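Local coordinates for protein thiol transferase (Phanerochaete chrysosporium, PDB 4F0B) that binds oxidized glutathione disulfide and, as a Ure2p-type glutathione transferase, probably catalyses thiol transfer with glutathione, at residues 23-28 with 89-94; 30-35 with 99-104. All coordinates share one frame; numbering follows the deposited sequence. Where two conformers were deposited one is given.

Contact 1: 23-28 with 89-94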
ATOM      1  N   ALA A  23       3.956  17.121  -0.390  1.00  6.62           N
ATOM      2  CA  ALA A  23       4.499  18.481  -0.500  1.00  7.15           C
ATOM      3  C   ALA A  23       5.741  18.485  -1.391  1.00  7.22           C
ATOM      4  O   ALA A  23       5.947  19.402  -2.177  1.00  7.89           O
ATOM      5  CB  ALA A  23       4.800  19.081   0.885  1.00 10.47           C
ATOM      6  N   ILE A  24       6.559  17.450  -1.264  1.00  7.07           N
ATOM      7  CA  ILE A  24       7.697  17.293  -2.164  1.00  6.73           C
ATOM      8  C   ILE A  24       7.228  17.229  -3.624  1.00  6.78           C
ATOM      9  O   ILE A  24       7.728  17.990  -4.453  1.00  7.30           O
ATOM     10  CB  ILE A  24       8.517  16.062  -1.802  1.00  6.35           C
ATOM     11  CG1 ILE A  24       9.243  16.284  -0.469  1.00  7.41           C
ATOM     12  CG2 ILE A  24       9.509  15.741  -2.954  1.00  6.34           C
ATOM     13  CD1 ILE A  24       9.885  14.988   0.110  1.00  6.67           C
ATOM     14  N   LEU A  25       6.247  16.381  -3.929  1.00  7.08           N
ATOM     15  CA  LEU A  25       5.765  16.349  -5.294  1.00  7.30           C
ATOM     16  C   LEU A  25       5.177  17.693  -5.744  1.00  7.20           C
ATOM     17  O   LEU A  25       5.457  18.134  -6.853  1.00  7.89           O
ATOM     18  CB  LEU A  25       4.756  15.223  -5.474  1.00  6.54           C
ATOM     19  CG  LEU A  25       4.201  15.136  -6.905  1.00  7.14           C
ATOM     20  CD1 LEU A  25       5.269  14.891  -7.955  1.00  8.52           C
ATOM     21  CD2 LEU A  25       3.147  14.042  -6.931  1.00  7.82           C
ATOM     22  N   LEU A  26       4.373  18.349  -4.894  1.00  8.17           N
ATOM     23  CA  LEU A  26       3.820  19.658  -5.268  1.00  8.23           C
ATOM     24  C   LEU A  26       4.935  20.636  -5.617  1.00  8.84           C
ATOM     25  O   LEU A  26       4.835  21.373  -6.597  1.00  9.48           O
ATOM     26  CB  LEU A  26       2.948  20.204  -4.135  1.00  8.43           C
ATOM     27  CG  LEU A  26       1.603  19.469  -4.013  1.00  8.69           C
ATOM     28  CD1 LEU A  26       0.986  19.692  -2.643  1.00  8.94           C
ATOM     29  CD2 LEU A  26       0.656  19.955  -5.110  1.00 11.40           C
ATOM     30  N   GLU A  27       6.014  20.658  -4.840  1.00  9.00           N
ATOM     31  CA  GLU A  27       7.111  21.570  -5.159  1.00 10.38           C
ATOM     32  C   GLU A  27       7.884  21.145  -6.417  1.00 10.16           C
ATOM     33  O   GLU A  27       8.324  22.007  -7.179  1.00 10.42           O
ATOM     34  CB  GLU A  27       8.060  21.715  -3.959  1.00  9.42           C
ATOM     35  CG  GLU A  27       7.467  22.473  -2.763  1.00 11.12           C
ATOM     36  CD  GLU A  27       7.129  23.921  -3.099  1.00 11.85           C
ATOM     37  OE1 GLU A  27       7.827  24.573  -3.927  1.00 14.06           O
ATOM     38  OE2 GLU A  27       6.162  24.468  -2.520  1.00 12.85           O
ATOM     39  N   GLU A  28       8.028  19.847  -6.656  1.00  8.64           N
ATOM     40  CA  GLU A  28       8.655  19.398  -7.906  1.00  8.63           C
ATOM     41  C   GLU A  28       7.822  19.825  -9.108  1.00 10.00           C
ATOM     42  O   GLU A  28       8.357  20.306 -10.117  1.00  9.89           O
ATOM     43  CB  GLU A  28       8.854  17.881  -7.926  1.00  8.20           C
ATOM     44  CG  GLU A  28       9.788  17.309  -6.835  1.00  8.10           C
ATOM     45  CD  GLU A  28      11.277  17.488  -7.131  1.00  9.09           C
ATOM     46  OE1 GLU A  28      11.640  18.124  -8.141  1.00 10.78           O
ATOM     47  OE2 GLU A  28      12.066  16.990  -6.314  1.00  9.91           O
ATOM     48  N   LEU A  89      -0.124   9.617  -6.920  1.00  5.50           N
ATOM     49  CA  LEU A  89      -0.674   9.197  -8.221  1.00  5.92           C
ATOM     50  C   LEU A  89      -1.707  10.199  -8.763  1.00  5.92           C
ATOM     51  O   LEU A  89      -1.696  10.515  -9.945  1.00  7.88           O
ATOM     52  CB  LEU A  89      -1.290   7.799  -8.101  1.00  5.08           C
ATOM     53  CG  LEU A  89      -0.207   6.712  -7.967  1.00  4.26           C
ATOM     54  CD1 LEU A  89      -0.844   5.481  -7.367  1.00  6.19           C
ATOM     55  CD2 LEU A  89       0.337   6.376  -9.326  1.00  6.73           C
ATOM     56  N   TYR A  90      -2.598  10.685  -7.903  1.00  6.59           N
ATOM     57  CA  TYR A  90      -3.596  11.663  -8.328  1.00  7.45           C
ATOM     58  C   TYR A  90      -2.958  12.953  -8.838  1.00  6.92           C
ATOM     59  O   TYR A  90      -3.325  13.480  -9.882  1.00  8.41           O
ATOM     60  CB  TYR A  90      -4.492  12.030  -7.144  1.00  7.00           C
ATOM     61  CG  TYR A  90      -5.569  13.022  -7.519  1.00  7.12           C
ATOM     62  CD1 TYR A  90      -6.792  12.584  -8.044  1.00  8.25           C
ATOM     63  CD2 TYR A  90      -5.365  14.403  -7.389  1.00  9.42           C
ATOM     64  CE1 TYR A  90      -7.781  13.508  -8.420  1.00 11.86           C
ATOM     65  CE2 TYR A  90      -6.342  15.322  -7.762  1.00  9.15           C
ATOM     66  CZ  TYR A  90      -7.548  14.872  -8.284  1.00 10.48           C
ATOM     67  OH  TYR A  90      -8.530  15.795  -8.646  1.00 11.98           O
ATOM     68  N   LEU A  91      -2.011  13.474  -8.060  1.00  6.68           N
ATOM     69  CA  LEU A  91      -1.379  14.729  -8.442  1.00  7.34           C
ATOM     70  C   LEU A  91      -0.593  14.550  -9.727  1.00  7.94           C
ATOM     71  O   LEU A  91      -0.604  15.444 -10.599  1.00  9.25           O
ATOM     72  CB  LEU A  91      -0.472  15.238  -7.318  1.00  9.95           C
ATOM     73  CG  LEU A  91      -1.187  15.753  -6.061  1.00  8.99           C
ATOM     74  CD1 LEU A  91      -0.171  16.047  -4.969  1.00 11.64           C
ATOM     75  CD2 LEU A  91      -1.990  17.021  -6.382  1.00 11.02           C
ATOM     76  N   ALA A  92       0.081  13.418  -9.866  1.00  7.76           N
ATOM     77  CA  ALA A  92       0.773  13.155 -11.125  1.00  8.73           C
ATOM     78  C   ALA A  92      -0.199  13.112 -12.299  1.00  9.45           C
ATOM     79  O   ALA A  92       0.059  13.730 -13.337  1.00 10.14           O
ATOM     80  CB  ALA A  92       1.588  11.866 -11.036  1.00  9.16           C
ATOM     81  N   GLN A  93      -1.317  12.414 -12.145  1.00  8.49           N
ATOM     82  CA  GLN A  93      -2.242  12.267 -13.260  1.00 11.34           C
ATOM     83  C   GLN A  93      -2.816  13.617 -13.688  1.00 11.27           C
ATOM     84  O   GLN A  93      -3.007  13.871 -14.872  1.00 14.76           O
ATOM     85  CB  GLN A  93      -3.373  11.281 -12.899  1.00 13.58           C
ATOM     86  CG  GLN A  93      -4.486  11.204 -13.984  1.00 24.19           C
ATOM     87  CD  GLN A  93      -5.585  10.169 -13.667  1.00 32.66           C
ATOM     88  OE1 GLN A  93      -5.700   9.709 -12.537  1.00 37.29           O
ATOM     89  NE2 GLN A  93      -6.368   9.791 -14.675  1.00 33.87           N
ATOM     90  N   HIS A  94      -3.051  14.475 -12.706  0.59  9.45           N
ATOM     91  CA  HIS A  94      -3.716  15.748 -12.931  0.59  9.93           C
ATOM     92  C   HIS A  94      -2.789  16.908 -13.299  0.59 10.79           C
ATOM     93  O   HIS A  94      -3.212  17.842 -13.987  0.59 15.67           O
ATOM     94  CB  HIS A  94      -4.589  16.067 -11.727  0.59 11.78           C
ATOM     95  CG  HIS A  94      -5.835  15.249 -11.694  0.59 10.64           C
ATOM     96  ND1 HIS A  94      -5.861  13.932 -11.265  0.59  9.49           N
ATOM     97  CD2 HIS A  94      -7.085  15.536 -12.125  0.59 10.67           C
ATOM     98  CE1 HIS A  94      -7.086  13.458 -11.417  0.59 11.67           C
ATOM     99  NE2 HIS A  94      -7.851  14.416 -11.919  0.59 12.13           N
TER
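Leu-25 and Leu-26 of helix 20-33 meet Leu-91 of helix 84-95, and the side-chain contacts across the pair are apolar. CD2 of Leu-25 lies 3.8 Å from CB of Leu-91, the two side chains running past each other in opposite senses. With CG anti to the backbone N (chi1 180°), the torsion of Leu-25 carries CD2 to the partner helix, where it also approaches the backbone N of Ala-92 at 4.3 Å. Leu-26 instead crosses Leu-91 nearly at a right angle, with its CG and CD2 both against CD1 of Leu-91; the CG to CD1 separation is 4.0 Å.

One polar side-chain bond lies inside segment 89-94. In the conformer described, His-94 ND1 bonds to Tyr-90 O at 2.9 Å and sits over the centre of the Tyr-90 ring, 3.4 Å above its plane. The backbone N of His-94 bonds to the same oxygen.

The segment axes approach to 10.5 Å and run nearly parallel, 14° apart, as two helices of the thioredoxin-like N-terminal domain of a glutathione transferase. Beside them, helix 178-187 receives Leu-25 and Leu-89 at Ile-178, helix 214-222 touches Glu-28, and Tyr-90 OH bonds to His-76 of strand 73-76 and to Lys-110 of the second subunit.

Contact 2: 30-35 with 99-104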
ATOM      1  N   LYS A  30       5.649  22.393  -9.167  1.00 11.36           N
ATOM      2  CA  LYS A  30       5.743  23.854  -9.279  1.00 13.74           C
ATOM      3  C   LYS A  30       7.034  24.274 -10.017  1.00 11.94           C
ATOM      4  O   LYS A  30       7.002  25.212 -10.831  1.00 14.72           O
ATOM      5  CB  LYS A  30       5.671  24.521  -7.898  1.00 14.93           C
ATOM      6  CG  LYS A  30       4.265  24.534  -7.250  1.00 12.84           C
ATOM      7  CD  LYS A  30       4.329  24.841  -5.759  1.00 14.87           C
ATOM      8  CE  LYS A  30       4.990  26.190  -5.462  1.00 15.77           C
ATOM      9  NZ  LYS A  30       4.888  26.532  -3.992  1.00 16.75           N
ATOM     10  N   ALA A  31       8.147  23.587  -9.757  1.00 12.09           N
ATOM     11  CA  ALA A  31       9.409  23.963 -10.393  1.00 15.28           C
ATOM     12  C   ALA A  31       9.431  23.674 -11.890  1.00 16.57           C
ATOM     13  O   ALA A  31      10.112  24.377 -12.651  1.00 20.18           O
ATOM     14  CB  ALA A  31      10.578  23.278  -9.711  1.00 12.90           C
ATOM     15  N   VAL A  32       8.711  22.652 -12.322  1.00 13.19           N
ATOM     16  CA  VAL A  32       8.666  22.302 -13.744  1.00 13.35           C
ATOM     17  C   VAL A  32       7.558  23.029 -14.515  1.00 13.27           C
ATOM     18  O   VAL A  32       7.807  23.543 -15.617  1.00 17.72           O
ATOM     19  CB  VAL A  32       8.531  20.771 -13.925  1.00 13.44           C
ATOM     20  CG1 VAL A  32       8.139  20.439 -15.396  1.00 14.05           C
ATOM     21  CG2 VAL A  32       9.830  20.084 -13.505  1.00 14.30           C
ATOM     22  N   TYR A  33       6.375  23.145 -13.910  1.00 14.53           N
ATOM     23  CA  TYR A  33       5.164  23.622 -14.582  1.00 15.83           C
ATOM     24  C   TYR A  33       4.655  24.988 -14.138  1.00 16.61           C
ATOM     25  O   TYR A  33       3.773  25.555 -14.794  1.00 18.81           O
ATOM     26  CB  TYR A  33       4.020  22.618 -14.385  1.00 13.05           C
ATOM     27  CG  TYR A  33       4.307  21.228 -14.926  1.00 12.22           C
ATOM     28  CD1 TYR A  33       4.294  20.976 -16.292  1.00 16.96           C
ATOM     29  CD2 TYR A  33       4.589  20.174 -14.064  1.00 11.00           C
ATOM     30  CE1 TYR A  33       4.566  19.727 -16.812  1.00 14.75           C
ATOM     31  CE2 TYR A  33       4.858  18.905 -14.566  1.00 14.01           C
ATOM     32  CZ  TYR A  33       4.841  18.684 -15.936  1.00 12.75           C
ATOM     33  OH  TYR A  33       5.092  17.442 -16.449  1.00 13.65           O
ATOM     34  N   GLY A  34       5.167  25.490 -13.022  1.00 15.03           N
ATOM     35  CA  GLY A  34       4.740  26.773 -12.484  1.00 16.04           C
ATOM     36  C   GLY A  34       3.509  26.675 -11.578  1.00 17.46           C
ATOM     37  O   GLY A  34       2.982  27.687 -11.110  1.00 20.51           O
ATOM     38  N   GLY A  35       3.058  25.446 -11.310  1.00 13.30           N
ATOM     39  CA  GLY A  35       1.920  25.188 -10.437  1.00 15.01           C
ATOM     40  C   GLY A  35       1.753  23.677 -10.274  1.00 16.86           C
ATOM     41  O   GLY A  35       2.529  22.917 -10.860  1.00 15.28           O
ATOM     42  N   ASN A  99       4.866  13.980 -17.875  1.00 12.33           N
ATOM     43  CA  ASN A  99       5.416  12.766 -17.264  1.00 14.26           C
ATOM     44  C   ASN A  99       6.891  12.918 -16.870  1.00 12.67           C
ATOM     45  O   ASN A  99       7.754  12.088 -17.178  1.00 14.98           O
ATOM     46  CB  ASN A  99       5.176  11.568 -18.193  1.00 18.15           C
ATOM     47  CG  ASN A  99       3.704  11.184 -18.263  1.00 21.26           C
ATOM     48  OD1 ASN A  99       3.053  11.357 -19.295  1.00 25.74           O
ATOM     49  ND2 ASN A  99       3.170  10.700 -17.159  1.00 21.83           N
ATOM     50  N   ALA A 100       7.162  14.007 -16.159  1.00 11.63           N
ATOM     51  CA  ALA A 100       8.495  14.241 -15.646  1.00 11.50           C
ATOM     52  C   ALA A 100       8.786  13.406 -14.407  1.00 11.52           C
ATOM     53  O   ALA A 100       9.946  13.080 -14.143  1.00 12.47           O
ATOM     54  CB  ALA A 100       8.684  15.691 -15.327  1.00 12.87           C
ATOM     55  N   PHE A 101       7.737  13.025 -13.675  1.00  9.17           N
ATOM     56  CA  PHE A 101       7.871  12.360 -12.366  1.00  8.50           C
ATOM     57  C   PHE A 101       7.022  11.126 -12.245  1.00  8.67           C
ATOM     58  O   PHE A 101       6.863  10.585 -11.141  1.00  8.00           O
ATOM     59  CB  PHE A 101       7.436  13.340 -11.249  1.00 10.65           C
ATOM     60  CG  PHE A 101       8.209  14.626 -11.259  1.00  9.02           C
ATOM     61  CD1 PHE A 101       9.552  14.629 -10.921  1.00 10.23           C
ATOM     62  CD2 PHE A 101       7.634  15.815 -11.666  1.00 10.16           C
ATOM     63  CE1 PHE A 101      10.305  15.786 -10.947  1.00 10.23           C
ATOM     64  CE2 PHE A 101       8.380  17.006 -11.695  1.00 11.44           C
ATOM     65  CZ  PHE A 101       9.729  17.000 -11.342  1.00 11.88           C
ATOM     66  N   SER A 102       6.470  10.654 -13.355  1.00  9.17           N
ATOM     67  CA  SER A 102       5.474   9.593 -13.279  1.00  8.47           C
ATOM     68  C   SER A 102       5.280   8.995 -14.647  1.00 10.01           C
ATOM     69  O   SER A 102       5.607   9.627 -15.655  1.00 13.24           O
ATOM     70  CB  SER A 102       4.130  10.169 -12.801  1.00  8.75           C
ATOM     71  OG  SER A 102       3.617  11.125 -13.751  1.00  9.86           O
ATOM     72  N   ARG A 103       4.747   7.783 -14.717  0.57 10.59           N
ATOM     73  CA  ARG A 103       4.519   7.142 -16.007  0.57  9.78           C
ATOM     74  C   ARG A 103       3.019   7.143 -16.325  0.57 11.28           C
ATOM     75  O   ARG A 103       2.202   7.059 -15.418  0.57 14.07           O
ATOM     76  CB  ARG A 103       5.059   5.704 -15.984  0.57 13.22           C
ATOM     77  CG  ARG A 103       6.440   5.521 -15.357  0.57 18.54           C
ATOM     78  CD  ARG A 103       7.428   6.554 -15.813  0.57 22.30           C
ATOM     79  NE  ARG A 103       8.774   6.325 -15.275  0.57 26.85           N
ATOM     80  CZ  ARG A 103       9.217   6.782 -14.100  0.57 22.37           C
ATOM     81  NH1 ARG A 103       8.437   7.511 -13.313  0.57 15.49           N
ATOM     82  NH2 ARG A 103      10.459   6.546 -13.731  0.57 11.44           N
ATOM     83  N   ASP A 104       2.662   7.263 -17.608  1.00 13.20           N
ATOM     84  CA  ASP A 104       1.277   7.314 -18.048  1.00 14.51           C
ATOM     85  C   ASP A 104       0.684   5.905 -18.230  1.00 12.38           C
ATOM     86  O   ASP A 104       1.271   5.071 -18.909  1.00 12.12           O
ATOM     87  CB  ASP A 104       1.175   8.085 -19.352  1.00 15.88           C
ATOM     88  CG  ASP A 104      -0.243   8.270 -19.749  1.00 18.67           C
ATOM     89  OD1 ASP A 104      -0.865   9.192 -19.189  1.00 26.43           O
ATOM     90  OD2 ASP A 104      -0.735   7.445 -20.535  1.00 20.31           O
TER
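The Phe-101 ring meets Val-32 obliquely, CG2 of the valine standing 3.8 Å from CZ and 3.9 Å from CE2 of Phe-101. One face of this ring carries Ala-100 CB, 3.8 Å above its plane and displaced toward the rim. The Tyr-33 ring has Val-32 CG1 over the centre of one face, 3.6 Å above the plane. Val-32 thus serves both rings: CG1, anti to the backbone N (chi1 166°), lies on the tyrosine, while CG2 turns to the phenylalanine.

Here the C-terminal end of helix 20-33, in the N-terminal domain of the glutathione transferase fold, meets the loop joining helix 84-95 to helix 109-139. Gly-34 leaves the helix with a positive phi of 86°, while its N still bonds to Lys-30 O.

Tyr-33 OH comes within 3.8 Å of Asn-99 N without bonding to it; its hydrogen-bond partners are Asp-96 OD1 and Glu-98 N. The Asp-96 carboxylate also accepts from Ala-100 N and Phe-101 N, tying the tyrosine hydroxyl and the loop backbone to one group. Within the loop, Asn-99 ND2 donates to Ser-102 O at 3.1 Å from well above the carbonyl plane, with a weak second bond to Ser-102 OG.

Helix 20-33 supplies one side of both contacts: contact 1 uses its middle and contact 2 its C-terminal end, while the other side passes from helix 84-95 to the loop that follows it. All four touching residues of contact 1 are buried, whereas contact 2 lies at the surface with Phe-101 as its one buried member. Their centres are about 7 Å apart, and side chains join them: Glu-28 CB packs 3.6 Å from Phe-101 CZ, and Ala-92 CB 3.5 Å from Ser-102 OG. Chemistry follows place: leucine-to-leucine contacts between helices in contact 1, but in contact 2 a valine and a tyrosine of the helix end against Phe-101 and the backbone of a loop tied through Asp-96.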